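Local coordinates for glycosyl hydrolase, family 31/fibronectin type III domain protein (Clostridium perfringens, PDB 4UAP), which binds galacto-configured sugars such as N-acetylgalactosamine through a calcium-bearing family 32 carbohydrate-binding module, probably helping the parent family 31 glycoside hydrolase hold its glycans, at residues A[12-16]-A[50-55]; A[57-61]-A[142-147]; A[68-74]-A[112-118]. All coordinates share one frame; numbering follows the deposited sequence.

Contact 1 (A[12-16]-A[50-55]); sequences SSQLQ and KGTLPF
Q14 meets the 50-55 loop with both parts of its side chain, the amide reaching a peptide N-H and the methylenes lying along the F55 ring. The polar part rests on one bond: T52 N donates to Q14 OE1 over 3.0 Å at 151°, with the donor tilted slightly from the amide plane. A water reaches the same oxygen and also donates to K50 O at 2.8 Å, so OE1 accepts two hydrogens. The amide nitrogen turns back to S13 OG in a weak bond, which is consistent with OE1 rather than NE2 facing T52 N. A glutamine suits this place because its long chain, bent at chi2 (-61°), carries an acceptor to the N-H of T52. G51 comes close to the backbone of Q14, its CA making a C-H...O contact of 3.5 Å with Q14 O.

The apolar part gathers round F55. Its CE1 touches Q14 CB at 3.7 Å, while L15 CD2 makes an off-centre CH-pi contact, 4.2 Å from the ring centroid. With CG anti to the backbone N (chi1 -178°), the F55 ring extends toward both residues, and M37 also packs on it. This is loop packing at one end of a beta-sandwich, where a 3-10 turn closes over the start of strand 55-61.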
loop_
_atom_site.group_PDB
_atom_site.type_symbol
_atom_site.label_atom_id
_atom_site.label_comp_id
_atom_site.label_asym_id
_atom_site.label_seq_id
_atom_site.Cartn_x
_atom_site.Cartn_y
_atom_site.Cartn_z
ATOM N N SER A 12 -7.966 -9.092 -5.108
ATOM C CA SER A 12 -6.900 -10.074 -4.991
ATOM C C SER A 12 -6.599 -10.761 -6.325
ATOM O O SER A 12 -5.554 -11.397 -6.483
ATOM C CB SER A 12 -7.267 -11.109 -3.921
ATOM O OG SER A 12 -8.475 -11.774 -4.248
ATOM N N SER A 13 -7.493 -10.633 -7.303
ATOM C CA SER A 13 -7.224 -11.286 -8.581
ATOM C C SER A 13 -6.100 -10.555 -9.330
ATOM O O SER A 13 -5.608 -11.053 -10.339
ATOM C CB SER A 13 -8.491 -11.374 -9.449
ATOM O OG SER A 13 -8.835 -10.123 -10.011
ATOM N N GLN A 14 -5.680 -9.391 -8.825
ATOM C CA GLN A 14 -4.578 -8.626 -9.431
ATOM C C GLN A 14 -3.203 -9.039 -8.916
ATOM O O GLN A 14 -2.181 -8.585 -9.430
ATOM C CB GLN A 14 -4.741 -7.130 -9.167
ATOM C CG GLN A 14 -6.054 -6.546 -9.603
ATOM C CD GLN A 14 -6.270 -6.683 -11.080
ATOM O OE1 GLN A 14 -5.603 -6.030 -11.880
ATOM N NE2 GLN A 14 -7.201 -7.542 -11.457
ATOM N N LEU A 15 -3.183 -9.887 -7.899
ATOM C CA LEU A 15 -1.987 -10.073 -7.097
ATOM C C LEU A 15 -1.357 -11.427 -7.308
ATOM O O LEU A 15 -2.034 -12.397 -7.652
ATOM C CB LEU A 15 -2.313 -9.892 -5.609
ATOM C CG LEU A 15 -2.971 -8.559 -5.265
ATOM C CD1 LEU A 15 -3.244 -8.475 -3.754
ATOM C CD2 LEU A 15 -2.105 -7.408 -5.751
ATOM N N GLN A 16 -0.051 -11.484 -7.082
ATOM C CA GLN A 16 0.700 -12.719 -7.233
ATOM C C GLN A 16 0.332 -13.696 -6.128
ATOM O O GLN A 16 0.195 -13.310 -4.963
ATOM C CB GLN A 16 2.207 -12.438 -7.206
ATOM C CG GLN A 16 3.082 -13.689 -7.299
ATOM C CD GLN A 16 2.873 -14.449 -8.593
ATOM O OE1 GLN A 16 2.503 -13.870 -9.622
ATOM N NE2 GLN A 16 3.100 -15.757 -8.550
ATOM N N LYS A 50 -2.646 -10.590 -16.100
ATOM C CA LYS A 50 -1.819 -9.594 -15.415
ATOM C C LYS A 50 -2.623 -8.750 -14.424
ATOM O O LYS A 50 -3.852 -8.671 -14.508
ATOM C CB LYS A 50 -1.154 -8.657 -16.423
ATOM C CG LYS A 50 -0.289 -9.328 -17.481
ATOM C CD LYS A 50 0.157 -8.298 -18.522
ATOM C CE LYS A 50 1.301 -8.825 -19.369
ATOM N NZ LYS A 50 1.945 -7.740 -20.153
ATOM N N GLY A 51 -1.922 -8.119 -13.487
ATOM C CA GLY A 51 -2.538 -7.114 -12.640
ATOM C C GLY A 51 -2.281 -5.771 -13.278
ATOM O O GLY A 51 -1.303 -5.621 -14.022
ATOM N N THR A 52 -3.128 -4.784 -13.001
ATOM C CA THR A 52 -2.926 -3.460 -13.574
ATOM C C THR A 52 -3.108 -2.350 -12.549
ATOM O O THR A 52 -3.951 -2.438 -11.650
ATOM C CB THR A 52 -3.888 -3.192 -14.754
ATOM O OG1 THR A 52 -5.232 -3.119 -14.267
ATOM C CG2 THR A 52 -3.776 -4.293 -15.810
ATOM N N LEU A 53 -2.296 -1.312 -12.678
ATOM C CA LEU A 53 -2.488 -0.097 -11.905
ATOM C C LEU A 53 -3.502 0.747 -12.671
ATOM O O LEU A 53 -3.593 0.631 -13.885
ATOM C CB LEU A 53 -1.169 0.644 -11.717
ATOM C CG LEU A 53 -0.086 -0.191 -11.032
ATOM C CD1 LEU A 53 1.187 0.625 -10.851
ATOM C CD2 LEU A 53 -0.611 -0.694 -9.685
ATOM N N PRO A 54 -4.269 1.595 -11.973
ATOM C CA PRO A 54 -4.195 1.846 -10.528
ATOM C C PRO A 54 -4.720 0.677 -9.698
ATOM O O PRO A 54 -5.664 -0.005 -10.098
ATOM C CB PRO A 54 -5.086 3.083 -10.346
ATOM C CG PRO A 54 -6.104 2.959 -11.454
ATOM C CD PRO A 54 -5.319 2.404 -12.624
ATOM N N PHE A 55 -4.107 0.449 -8.544
ATOM C CA PHE A 55 -4.561 -0.619 -7.659
ATOM C C PHE A 55 -5.008 -0.038 -6.318
ATOM O O PHE A 55 -4.241 0.620 -5.619
ATOM C CB PHE A 55 -3.463 -1.672 -7.447
ATOM C CG PHE A 55 -3.905 -2.815 -6.586
ATOM C CD1 PHE A 55 -4.810 -3.748 -7.076
ATOM C CD2 PHE A 55 -3.434 -2.951 -5.286
ATOM C CE1 PHE A 55 -5.240 -4.798 -6.290
ATOM C CE2 PHE A 55 -3.867 -3.998 -4.485
ATOM C CZ PHE A 55 -4.773 -4.927 -4.989
HETATM O O HOH W 1 -5.685 -6.526 -14.811
#

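Contact 2 (A[57-61]-A[142-147]); sequences MTFEF and INEIEF. With CA (calcium ion), chain D.
The hydrophobic core between the two sheets of the beta-sandwich is built here in part by strands 57-61 and 142-147, whose axes pass 10.6 Å apart at an angle of 31°. That spacing is bridged by side chains, without a hydrogen bond across it. At one end M57 and I142 meet tip to tip, M57 CE lying 3.8 Å from I142 CD1; the flexible thioether, bent at chi3 (-78°), lets the methyl find the isoleucine. I145 CD1 then touches F59 CZ at 3.7 Å, its chain nearly perpendicular to that of the phenylalanine.

Three phenylalanines form a cluster at the other end. F147 brings CZ over one face of F59, 3.5 Å from F59 CG and toward the rim of the ring, with the planes at 51°. To its other neighbour, F61, F147 offers a face instead: the edge of F61 points into it in a T-shaped pair with centroids 5.7 Å apart. Large flat groups suit this wide interval, since each can span much of it and turn to fit the next.

Strand 142-147 also serves the calcium ion, which is bound by N143 O and by E144 OE2 at 2.3 Å from the metal. K23, D26, T28 and S35 supply further ligands, and E144 OE1 accepts a bond from G27 N. In the sheets, strand 57-61 runs between strands 6-9 and 125-133, and I6 packs on both F59 and F147; strand 142-147 pairs with strand 64-74.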
loop_
_atom_site.group_PDB
_atom_site.type_symbol
_atom_site.label_atom_id
_atom_site.label_comp_id
_atom_site.label_asym_id
_atom_site.label_seq_id
_atom_site.Cartn_x
_atom_site.Cartn_y
_atom_site.Cartn_z
ATOM N N MET A 57 -6.380 -0.202 -2.492
ATOM C CA MET A 57 -6.289 -0.979 -1.262
ATOM C C MET A 57 -7.133 -0.285 -0.187
ATOM O O MET A 57 -6.901 0.883 0.128
ATOM C CB MET A 57 -4.829 -1.101 -0.805
ATOM C CG MET A 57 -3.916 -1.919 -1.735
ATOM S SD MET A 57 -2.137 -1.516 -1.585
ATOM C CE MET A 57 -2.059 0.003 -2.532
ATOM N N THR A 58 -8.115 -0.998 0.356
ATOM C CA THR A 58 -9.030 -0.413 1.332
ATOM C C THR A 58 -8.732 -0.919 2.737
ATOM O O THR A 58 -8.631 -2.126 2.960
ATOM C CB THR A 58 -10.487 -0.727 0.984
ATOM O OG1 THR A 58 -10.786 -0.167 -0.300
ATOM C CG2 THR A 58 -11.445 -0.147 2.048
ATOM N N PHE A 59 -8.593 0.014 3.675
ATOM C CA PHE A 59 -8.288 -0.318 5.063
ATOM C C PHE A 59 -9.405 0.179 5.970
ATOM O O PHE A 59 -9.777 1.348 5.929
ATOM C CB PHE A 59 -6.954 0.295 5.484
ATOM C CG PHE A 59 -5.783 -0.206 4.672
ATOM C CD1 PHE A 59 -5.457 0.391 3.465
ATOM C CD2 PHE A 59 -5.039 -1.290 5.102
ATOM C CE1 PHE A 59 -4.387 -0.074 2.702
ATOM C CE2 PHE A 59 -3.956 -1.756 4.351
ATOM C CZ PHE A 59 -3.643 -1.142 3.145
ATOM N N GLU A 60 -9.934 -0.715 6.788
ATOM C CA GLU A 60 -11.024 -0.356 7.677
ATOM C C GLU A 60 -10.690 -0.706 9.115
ATOM O O GLU A 60 -10.007 -1.697 9.391
ATOM C CB GLU A 60 -12.308 -1.059 7.260
ATOM C CG GLU A 60 -12.832 -0.634 5.918
ATOM C CD GLU A 60 -14.009 -1.476 5.479
ATOM O OE1 GLU A 60 -13.774 -2.599 4.979
ATOM O OE2 GLU A 60 -15.168 -1.024 5.644
ATOM N N PHE A 61 -11.172 0.127 10.024
ATOM C CA PHE A 61 -11.073 -0.148 11.440
ATOM C C PHE A 61 -12.499 -0.439 11.915
ATOM O O PHE A 61 -13.461 0.070 11.333
ATOM C CB PHE A 61 -10.446 1.040 12.178
ATOM C CG PHE A 61 -9.394 1.772 11.374
ATOM C CD1 PHE A 61 -8.098 1.275 11.271
ATOM C CD2 PHE A 61 -9.701 2.960 10.723
ATOM C CE1 PHE A 61 -7.129 1.956 10.529
ATOM C CE2 PHE A 61 -8.747 3.644 9.983
ATOM C CZ PHE A 61 -7.456 3.141 9.882
ATOM N N ILE A 142 4.819 -3.794 -2.615
ATOM C CA ILE A 142 4.743 -3.056 -1.362
ATOM C C ILE A 142 5.054 -4.004 -0.206
ATOM O O ILE A 142 4.483 -5.090 -0.132
ATOM C CB ILE A 142 3.347 -2.419 -1.175
ATOM C CG1 ILE A 142 3.060 -1.432 -2.316
ATOM C CG2 ILE A 142 3.243 -1.742 0.194
ATOM C CD1 ILE A 142 1.602 -0.884 -2.315
ATOM N N ASN A 143 5.966 -3.610 0.682
ATOM C CA ASN A 143 6.346 -4.459 1.814
ATOM C C ASN A 143 5.287 -4.530 2.905
ATOM O O ASN A 143 5.023 -5.581 3.466
ATOM C CB ASN A 143 7.648 -3.958 2.453
ATOM C CG ASN A 143 8.794 -3.903 1.480
ATOM O OD1 ASN A 143 8.681 -4.355 0.336
ATOM N ND2 ASN A 143 9.925 -3.358 1.935
ATOM N N GLU A 144 4.704 -3.385 3.229
ATOM C CA GLU A 144 3.874 -3.272 4.419
ATOM C C GLU A 144 3.260 -1.892 4.440
ATOM O O GLU A 144 3.842 -0.947 3.913
ATOM C CB GLU A 144 4.703 -3.501 5.700
ATOM C CG GLU A 144 3.863 -3.604 7.006
ATOM C CD GLU A 144 3.418 -5.034 7.323
ATOM O OE1 GLU A 144 2.786 -5.255 8.374
ATOM O OE2 GLU A 144 3.699 -5.948 6.518
ATOM N N ILE A 145 2.079 -1.778 5.034
ATOM C CA ILE A 145 1.516 -0.477 5.336
ATOM C C ILE A 145 1.122 -0.504 6.802
ATOM O O ILE A 145 0.396 -1.399 7.226
ATOM C CB ILE A 145 0.302 -0.134 4.440
ATOM C CG1 ILE A 145 0.744 -0.078 2.967
ATOM C CG2 ILE A 145 -0.319 1.201 4.881
ATOM C CD1 ILE A 145 -0.405 0.167 1.947
ATOM N N GLU A 146 1.648 0.450 7.569
ATOM C CA GLU A 146 1.422 0.542 9.016
ATOM C C GLU A 146 0.624 1.782 9.382
ATOM O O GLU A 146 0.831 2.845 8.797
ATOM C CB GLU A 146 2.757 0.577 9.771
ATOM C CG GLU A 146 3.571 -0.682 9.645
ATOM C CD GLU A 146 4.798 -0.657 10.518
ATOM O OE1 GLU A 146 5.261 0.455 10.857
ATOM O OE2 GLU A 146 5.295 -1.749 10.868
ATOM N N PHE A 147 -0.263 1.649 10.366
ATOM C CA PHE A 147 -1.099 2.762 10.819
ATOM C C PHE A 147 -0.746 3.116 12.264
ATOM O O PHE A 147 -0.658 2.240 13.122
ATOM C CB PHE A 147 -2.590 2.403 10.684
ATOM C CG PHE A 147 -3.028 2.208 9.256
ATOM C CD1 PHE A 147 -2.756 1.022 8.591
ATOM C CD2 PHE A 147 -3.674 3.223 8.571
ATOM C CE1 PHE A 147 -3.127 0.847 7.268
ATOM C CE2 PHE A 147 -4.058 3.061 7.256
ATOM C CZ PHE A 147 -3.781 1.867 6.598
HETATM CA CA CA D . 4.537 -7.334 4.865
#

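Contact 3 (A[68-74]-A[112-118]); sequences ENFTIYN and ATTVYEL
E68 O opens the antiparallel pairing by accepting L118 N at 2.8 Å, and a water links the same carbonyl to E117 OE1. E68 and N69 both face Y148 of strand 141-149 in a classic beta bulge. N69 takes T71 OG1 on its OD1 at 2.9 Å, the hydroxyl lying above the amide plane; its ND2 reaches E117 OE1 through a second water.

F70 pairs with Y116 by two backbone bonds and swings its ring toward this partner, CG being held between the backbone N and the carbonyl carbon (chi1 62°). Y116 CB sits over the F70 face, 3.6 Å from the centroid, and the two rings run nearly parallel, 18° apart, but offset so far that little of one lies over the other. L118 CD1 adds a contact with F70 CD2 at 3.9 Å. The Y116 ring also makes a cation-pi pair with K106.

T71 lies alongside V115, both beta-branched and suited to a strand. The backbone bonds I72 N to T114 O and T114 N to I72 O are 2.8 Å each. Y73 lays its ring beside T113 CG2, while its hydroxyl bonds to E146. N74 ends the ladder twice over, giving its backbone N to A112 O and its ND2 to T114 OG1 at 3.1 Å, with the hydroxyl in the amide plane.

The chemistry divides by face: F70, I72, T114 and Y116 form a mostly apolar one turned to strands 87-96 and 99-106, its T114 and Y116 hydroxyls taken up by N74 and G104 O; the other is mixed, N69, T71 and E117 bringing polar groups beside V115, Y73 and T113.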
loop_
_atom_site.group_PDB
_atom_site.type_symbol
_atom_site.label_atom_id
_atom_site.label_comp_id
_atom_site.label_asym_id
_atom_site.label_seq_id
_atom_site.Cartn_x
_atom_site.Cartn_y
_atom_site.Cartn_z
ATOM N N GLU A 68 -2.111 9.404 13.805
ATOM C CA GLU A 68 -0.969 10.289 13.588
ATOM C C GLU A 68 -0.494 10.187 12.132
ATOM O O GLU A 68 -0.210 11.196 11.489
ATOM C CB GLU A 68 0.176 9.951 14.548
ATOM C CG GLU A 68 -0.144 10.205 16.019
ATOM C CD GLU A 68 -0.104 11.692 16.408
ATOM O OE1 GLU A 68 -0.109 12.567 15.506
ATOM O OE2 GLU A 68 -0.064 11.981 17.628
ATOM N N ASN A 69 -0.426 8.967 11.607
ATOM C CA ASN A 69 0.004 8.760 10.222
ATOM C C ASN A 69 -0.305 7.361 9.731
ATOM O O ASN A 69 -0.659 6.489 10.521
ATOM C CB ASN A 69 1.519 9.011 10.079
ATOM C CG ASN A 69 2.370 7.857 10.630
ATOM O OD1 ASN A 69 2.394 6.755 10.073
ATOM N ND2 ASN A 69 3.080 8.116 11.715
ATOM N N PHE A 70 -0.159 7.137 8.431
ATOM C CA PHE A 70 0.132 5.786 7.992
ATOM C C PHE A 70 1.417 5.828 7.176
ATOM O O PHE A 70 1.783 6.862 6.607
ATOM C CB PHE A 70 -1.043 5.136 7.234
ATOM C CG PHE A 70 -1.453 5.830 5.966
ATOM C CD1 PHE A 70 -0.787 5.582 4.774
ATOM C CD2 PHE A 70 -2.552 6.675 5.954
ATOM C CE1 PHE A 70 -1.191 6.195 3.603
ATOM C CE2 PHE A 70 -2.956 7.303 4.781
ATOM C CZ PHE A 70 -2.281 7.056 3.607
ATOM N N THR A 71 2.116 4.700 7.184
ATOM C CA THR A 71 3.446 4.580 6.618
ATOM C C THR A 71 3.495 3.397 5.672
ATOM O O THR A 71 3.224 2.263 6.074
ATOM C CB THR A 71 4.504 4.391 7.715
ATOM O OG1 THR A 71 4.523 5.551 8.563
ATOM C CG2 THR A 71 5.878 4.179 7.103
ATOM N N ILE A 72 3.837 3.680 4.418
ATOM C CA ILE A 72 3.967 2.671 3.382
ATOM C C ILE A 72 5.445 2.306 3.257
ATOM O O ILE A 72 6.289 3.187 3.082
ATOM C CB ILE A 72 3.418 3.181 2.026
ATOM C CG1 ILE A 72 1.950 3.630 2.180
ATOM C CG2 ILE A 72 3.554 2.102 0.944
ATOM C CD1 ILE A 72 1.384 4.366 0.967
ATOM N N TYR A 73 5.751 1.018 3.381
ATOM C CA TYR A 73 7.118 0.547 3.241
ATOM C C TYR A 73 7.347 0.039 1.822
ATOM O O TYR A 73 6.703 -0.914 1.368
ATOM C CB TYR A 73 7.420 -0.544 4.267
ATOM C CG TYR A 73 7.464 -0.033 5.694
ATOM C CD1 TYR A 73 6.290 0.147 6.430
ATOM C CD2 TYR A 73 8.682 0.274 6.306
ATOM C CE1 TYR A 73 6.331 0.616 7.734
ATOM C CE2 TYR A 73 8.729 0.756 7.610
ATOM C CZ TYR A 73 7.558 0.914 8.317
ATOM O OH TYR A 73 7.612 1.374 9.608
ATOM N N ASN A 74 8.263 0.698 1.120
ATOM C CA ASN A 74 8.497 0.426 -0.286
ATOM C C ASN A 74 9.589 -0.610 -0.495
ATOM O O ASN A 74 10.463 -0.782 0.349
ATOM C CB ASN A 74 8.857 1.717 -1.016
ATOM C CG ASN A 74 7.728 2.722 -0.980
ATOM O OD1 ASN A 74 6.602 2.404 -1.353
ATOM N ND2 ASN A 74 8.011 3.927 -0.486
ATOM N N ALA A 112 12.584 4.695 1.373
ATOM C CA ALA A 112 12.179 3.424 1.968
ATOM C C ALA A 112 10.758 3.479 2.531
ATOM O O ALA A 112 10.074 2.461 2.594
ATOM C CB ALA A 112 13.161 3.011 3.061
ATOM N N THR A 113 10.316 4.660 2.953
ATOM C CA THR A 113 8.944 4.794 3.443
ATOM C C THR A 113 8.273 5.980 2.798
ATOM O O THR A 113 8.927 6.963 2.439
ATOM C CB THR A 113 8.864 4.975 4.979
ATOM O OG1 THR A 113 9.569 6.163 5.357
ATOM C CG2 THR A 113 9.450 3.774 5.710
ATOM N N THR A 114 6.961 5.870 2.650
ATOM C CA THR A 114 6.136 6.967 2.191
ATOM C C THR A 114 5.156 7.224 3.312
ATOM O O THR A 114 4.349 6.355 3.643
ATOM C CB THR A 114 5.408 6.632 0.882
ATOM O OG1 THR A 114 6.379 6.485 -0.164
ATOM C CG2 THR A 114 4.409 7.736 0.505
ATOM N N VAL A 115 5.253 8.398 3.922
ATOM C CA VAL A 115 4.488 8.677 5.128
ATOM C C VAL A 115 3.415 9.736 4.877
ATOM O O VAL A 115 3.706 10.830 4.389
ATOM C CB VAL A 115 5.414 9.128 6.272
ATOM C CG1 VAL A 115 4.607 9.423 7.540
ATOM C CG2 VAL A 115 6.459 8.052 6.555
ATOM N N TYR A 116 2.169 9.377 5.180
ATOM C CA TYR A 116 1.055 10.324 5.187
ATOM C C TYR A 116 0.857 10.833 6.602
ATOM O O TYR A 116 0.400 10.087 7.475
ATOM C CB TYR A 116 -0.237 9.674 4.667
ATOM C CG TYR A 116 -0.398 9.710 3.162
ATOM C CD1 TYR A 116 0.309 8.835 2.340
ATOM C CD2 TYR A 116 -1.265 10.613 2.561
ATOM C CE1 TYR A 116 0.152 8.860 0.955
ATOM C CE2 TYR A 116 -1.428 10.650 1.187
ATOM C CZ TYR A 116 -0.714 9.773 0.385
ATOM O OH TYR A 116 -0.885 9.817 -0.984
ATOM N N GLU A 117 1.230 12.086 6.842
ATOM C CA GLU A 117 1.051 12.676 8.160
ATOM C C GLU A 117 -0.380 13.165 8.283
ATOM O O GLU A 117 -0.821 14.012 7.499
ATOM C CB GLU A 117 2.036 13.820 8.398
ATOM C CG GLU A 117 3.497 13.396 8.418
ATOM C CD GLU A 117 3.848 12.603 9.661
ATOM O OE1 GLU A 117 2.976 12.461 10.542
ATOM O OE2 GLU A 117 5.000 12.127 9.760
ATOM N N LEU A 118 -1.103 12.634 9.263
ATOM C CA LEU A 118 -2.540 12.881 9.369
ATOM C C LEU A 118 -2.925 13.786 10.540
ATOM O O LEU A 118 -4.079 14.195 10.652
ATOM C CB LEU A 118 -3.283 11.551 9.478
ATOM C CG LEU A 118 -3.119 10.624 8.268
ATOM C CD1 LEU A 118 -3.849 9.315 8.500
ATOM C CD2 LEU A 118 -3.622 11.314 6.995
HETATM O O HOH W 2 0.870 13.835 11.815
HETATM O O HOH W 3 3.664 10.679 12.561
HETATM O O HOH W 4 10.865 -0.096 2.870
#

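In the fold
Contact 2 joins the two sheets of the sandwich, and contact 3, nested in the loop it closes, extends one of them. Their centres lie about 10 Å apart and they meet directly: T71 N and Y73 N probably bond to E146 O and E144 O, at 2.8 Å each, so strand 64-74 stands between strands 141-149 and 113-118. Contact 1 precedes both in the chain, its centre about 22 Å from that of contact 3, across the chain's middle. Calcium is bound within contact 2, about 7 Å from the Y73 side chain. Contact 1 adjoins the N-acetylgalactosamine pocket: K50, its side chain about 9 Å from the sugar, packs on I42, and Q16 OE1 bonds to W41 N, both pocket residues.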